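Local structure of single-stranded DNA-binding protein (Thermus aquaticus, 2IHF) at residues V56-R61 against Q98-F103. The protein binds single-stranded DNA and probably recruits partner proteins to it during DNA replication, recombination and repair. The protein carries 1 engineered substitution. Residues are numbered along the deposited sequence; the frame is centred on the assembly and turned at random.
Sequences VRLLGR and QVRAEF
Arg57 and Arg100 pair in register where the strand segments Val56-Leu59 and Gln98-Ala101 run parallel, the axes of these short segments 34° apart; Arg57 N bonds to Val99 O at 3.0 Å, and Ala101 N to Arg57 O at 2.9 Å. That carbonyl also takes a weak bond from Arg100 NE, 3.4 Å from Arg57 O. The Arg100 chain, bent at chi2 (88°) and chi3 (-127°), folds back over the neighbouring strand, and Leu59 CD1 lies over one face of its guanidinium, 3.7 Å above the plane and offset toward the rim. An alanine in place of Arg100 would probably uncover this flank of Leu59 and cost the Arg57 carbonyl its second, weak donor. Arginine suits both places because its flat end can lie against a neighbour, Gln98 OE1 for Arg57 and Leu59 for Arg100, while its N-H groups reach Asp31, a water or the Arg57 carbonyl. Farther along this face, Gln98 sets OE1 over the centre of the Arg57 guanidinium, 3.7 Å above its plane, with amide and guanidinium perpendicular. A water joins Arg57 NH1 to Gln98 NE2, the second bond being weak, and Asp31 forms a salt bridge with Arg57 NE. On the buried face small apolar groups fit: Val56 CG1 presses tightly on Ala101 CB at 3.4 Å, and Val56 CG2 meets Val99 CB at 4.1 Å. Strand 75-86 flanks Gln98-Ala101 on its other edge, antiparallel, and Glu102 and Phe103 form a classic beta bulge opposite Glu79. A parallel pairing among otherwise antiparallel neighbours, here between strands 47-59 and 95-107, is what closes the five-stranded barrel of an OB fold.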
ATOM      1  N   VAL A  56      -9.643 -14.701  -4.344  1.00 14.75           N
ATOM      2  CA  VAL A  56     -10.045 -13.512  -3.618  1.00 17.22           C
ATOM      3  C   VAL A  56     -11.548 -13.591  -3.387  1.00 19.84           C
ATOM      4  O   VAL A  56     -12.305 -13.895  -4.308  1.00 24.76           O
ATOM      5  CB  VAL A  56      -9.682 -12.241  -4.430  1.00 22.40           C
ATOM      6  CG1 VAL A  56     -10.305 -11.021  -3.800  1.00 21.77           C
ATOM      7  CG2 VAL A  56      -8.163 -12.073  -4.487  1.00 23.45           C
ATOM      8  N   ARG A  57     -11.982 -13.334  -2.156  1.00 19.41           N
ATOM      9  CA  ARG A  57     -13.404 -13.396  -1.847  1.00 19.24           C
ATOM     10  C   ARG A  57     -14.060 -12.058  -1.558  1.00 27.54           C
ATOM     11  O   ARG A  57     -13.657 -11.343  -0.645  1.00 22.91           O
ATOM     12  CB  ARG A  57     -13.661 -14.338  -0.671  1.00 26.62           C
ATOM     13  CG  ARG A  57     -15.097 -14.275  -0.174  1.00 28.31           C
ATOM     14  CD  ARG A  57     -15.428 -15.450   0.706  1.00 25.62           C
ATOM     15  NE  ARG A  57     -15.229 -16.700  -0.013  1.00 29.54           N
ATOM     16  CZ  ARG A  57     -15.437 -17.903   0.515  1.00 39.16           C
ATOM     17  NH1 ARG A  57     -15.857 -18.009   1.772  1.00 36.12           N
ATOM     18  NH2 ARG A  57     -15.215 -18.995  -0.209  1.00 37.87           N
ATOM     19  N   LEU A  58     -15.085 -11.748  -2.352  1.00 21.32           N
ATOM     20  CA  LEU A  58     -15.880 -10.525  -2.230  1.00 22.28           C
ATOM     21  C   LEU A  58     -17.194 -10.924  -1.573  1.00 24.04           C
ATOM     22  O   LEU A  58     -17.725 -12.005  -1.838  1.00 23.11           O
ATOM     23  CB  LEU A  58     -16.186  -9.937  -3.610  1.00 28.76           C
ATOM     24  CG  LEU A  58     -15.669  -8.557  -3.998  1.00 38.66           C
ATOM     25  CD1 LEU A  58     -16.304  -8.157  -5.322  1.00 26.79           C
ATOM     26  CD2 LEU A  58     -16.018  -7.548  -2.934  1.00 31.04           C
ATOM     27  N   LEU A  59     -17.724 -10.052  -0.729  1.00 18.01           N
ATOM     28  CA  LEU A  59     -18.969 -10.352  -0.047  1.00 27.28           C
ATOM     29  C   LEU A  59     -20.020  -9.269  -0.193  1.00 28.44           C
ATOM     30  O   LEU A  59     -19.712  -8.079  -0.277  1.00 31.13           O
ATOM     31  CB  LEU A  59     -18.727 -10.566   1.453  1.00 27.14           C
ATOM     32  CG  LEU A  59     -17.943 -11.759   1.991  1.00 25.26           C
ATOM     33  CD1 LEU A  59     -17.863 -11.626   3.495  1.00 26.46           C
ATOM     34  CD2 LEU A  59     -18.617 -13.066   1.619  1.00 28.44           C
ATOM     35  N   GLY A  60     -21.269  -9.718  -0.225  1.00 34.06           N
ATOM     36  CA  GLY A  60     -22.416  -8.834  -0.284  1.00 33.37           C
ATOM     37  C   GLY A  60     -22.608  -7.861  -1.421  1.00 29.18           C
ATOM     38  O   GLY A  60     -22.438  -8.203  -2.593  1.00 31.95           O
ATOM     39  N   ARG A  61     -22.978  -6.640  -1.040  1.00 31.27           N
ATOM     40  CA  ARG A  61     -23.260  -5.546  -1.966  1.00 40.07           C
ATOM     41  C   ARG A  61     -22.422  -5.571  -3.239  1.00 39.21           C
ATOM     42  O   ARG A  61     -22.947  -5.821  -4.328  1.00 38.49           O
ATOM     43  CB  ARG A  61     -23.113  -4.188  -1.249  1.00 48.17           C
ATOM     44  CG  ARG A  61     -21.691  -3.825  -0.788  1.00 49.66           C
ATOM     45  CD  ARG A  61     -21.197  -4.645   0.416  1.00 53.27           C
ATOM     46  NE  ARG A  61     -21.838  -4.246   1.673  1.00 60.07           N
ATOM     47  CZ  ARG A  61     -22.980  -4.752   2.142  1.00 65.40           C
ATOM     48  NH1 ARG A  61     -23.628  -5.696   1.469  1.00 41.62           N
ATOM     49  NH2 ARG A  61     -23.482  -4.308   3.288  1.00 80.43           N
ATOM     50  N   GLN A  98      -6.960 -16.716   3.388  1.00 22.71           N
ATOM     51  CA  GLN A  98      -7.505 -16.255   2.112  1.00 24.31           C
ATOM     52  C   GLN A  98      -7.569 -14.743   2.082  1.00 21.51           C
ATOM     53  O   GLN A  98      -7.671 -14.086   3.118  1.00 19.68           O
ATOM     54  CB  GLN A  98      -8.937 -16.777   1.893  1.00 28.12           C
ATOM     55  CG  GLN A  98      -9.913 -16.391   3.037  1.00 41.65           C
ATOM     56  CD  GLN A  98     -11.382 -16.250   2.605  1.00 53.98           C
ATOM     57  OE1 GLN A  98     -11.937 -17.115   1.926  1.00 43.40           O
ATOM     58  NE2 GLN A  98     -12.013 -15.154   3.021  1.00 54.30           N
ATOM     59  N   VAL A  99      -7.523 -14.190   0.882  1.00 17.56           N
ATOM     60  CA  VAL A  99      -7.637 -12.756   0.742  1.00 18.46           C
ATOM     61  C   VAL A  99      -9.134 -12.429   0.702  1.00 19.29           C
ATOM     62  O   VAL A  99      -9.888 -12.989  -0.089  1.00 22.74           O
ATOM     63  CB  VAL A  99      -6.963 -12.269  -0.554  1.00 17.66           C
ATOM     64  CG1 VAL A  99      -7.138 -10.771  -0.696  1.00 16.69           C
ATOM     65  CG2 VAL A  99      -5.490 -12.629  -0.544  1.00 18.22           C
ATOM     66  N   ARG A 100      -9.560 -11.549   1.593  1.00 15.34           N
ATOM     67  CA  ARG A 100     -10.942 -11.098   1.637  1.00 17.19           C
ATOM     68  C   ARG A 100     -10.868  -9.715   1.005  1.00 21.99           C
ATOM     69  O   ARG A 100     -10.235  -8.819   1.556  1.00 23.43           O
ATOM     70  CB  ARG A 100     -11.407 -10.992   3.093  1.00 28.00           C
ATOM     71  CG  ARG A 100     -12.593 -10.059   3.344  1.00 31.09           C
ATOM     72  CD  ARG A 100     -13.919 -10.759   3.179  1.00 38.73           C
ATOM     73  NE  ARG A 100     -14.773 -10.029   2.252  1.00 50.41           N
ATOM     74  CZ  ARG A 100     -15.232  -8.796   2.449  1.00 49.51           C
ATOM     75  NH1 ARG A 100     -14.923  -8.141   3.565  1.00 67.32           N
ATOM     76  NH2 ARG A 100     -15.977  -8.207   1.508  1.00 24.31           N
ATOM     77  N   ALA A 101     -11.478  -9.538  -0.161  1.00 15.70           N
ATOM     78  CA  ALA A 101     -11.463  -8.225  -0.816  1.00 17.78           C
ATOM     79  C   ALA A 101     -12.465  -7.249  -0.197  1.00 20.01           C
ATOM     80  O   ALA A 101     -13.638  -7.573  -0.025  1.00 27.96           O
ATOM     81  CB  ALA A 101     -11.760  -8.377  -2.302  1.00 24.61           C
ATOM     82  N   GLU A 102     -12.016  -6.054   0.155  1.00 16.08           N
ATOM     83  CA  GLU A 102     -12.949  -5.084   0.696  1.00 22.33           C
ATOM     84  C   GLU A 102     -13.682  -4.474  -0.484  1.00 26.62           C
ATOM     85  O   GLU A 102     -14.867  -4.178  -0.394  1.00 23.65           O
ATOM     86  CB  GLU A 102     -12.207  -4.035   1.495  1.00 27.53           C
ATOM     87  CG  GLU A 102     -11.482  -4.663   2.644  1.00 38.67           C
ATOM     88  CD  GLU A 102     -10.864  -3.640   3.538  1.00 46.06           C
ATOM     89  OE1 GLU A 102      -9.911  -2.963   3.088  1.00 55.40           O
ATOM     90  OE2 GLU A 102     -11.340  -3.507   4.686  1.00 49.83           O
ATOM     91  N   PHE A 103     -12.963  -4.286  -1.588  1.00 19.32           N
ATOM     92  CA  PHE A 103     -13.552  -3.773  -2.822  1.00 18.03           C
ATOM     93  C   PHE A 103     -12.690  -4.204  -4.005  1.00 19.40           C
ATOM     94  O   PHE A 103     -11.516  -4.563  -3.842  1.00 19.42           O
ATOM     95  CB  PHE A 103     -13.701  -2.235  -2.771  1.00 20.67           C
ATOM     96  CG  PHE A 103     -12.402  -1.484  -2.810  1.00 28.36           C
ATOM     97  CD1 PHE A 103     -11.787  -1.195  -4.034  1.00 28.68           C
ATOM     98  CD2 PHE A 103     -11.776  -1.082  -1.627  1.00 27.54           C
ATOM     99  CE1 PHE A 103     -10.559  -0.516  -4.092  1.00 23.35           C
ATOM    100  CE2 PHE A 103     -10.538  -0.398  -1.666  1.00 29.21           C
ATOM    101  CZ  PHE A 103      -9.934  -0.119  -2.903  1.00 31.86           C
TER
HETATM  102  O   HOH W   1     -15.024 -16.087   3.869  1.00 40.28           O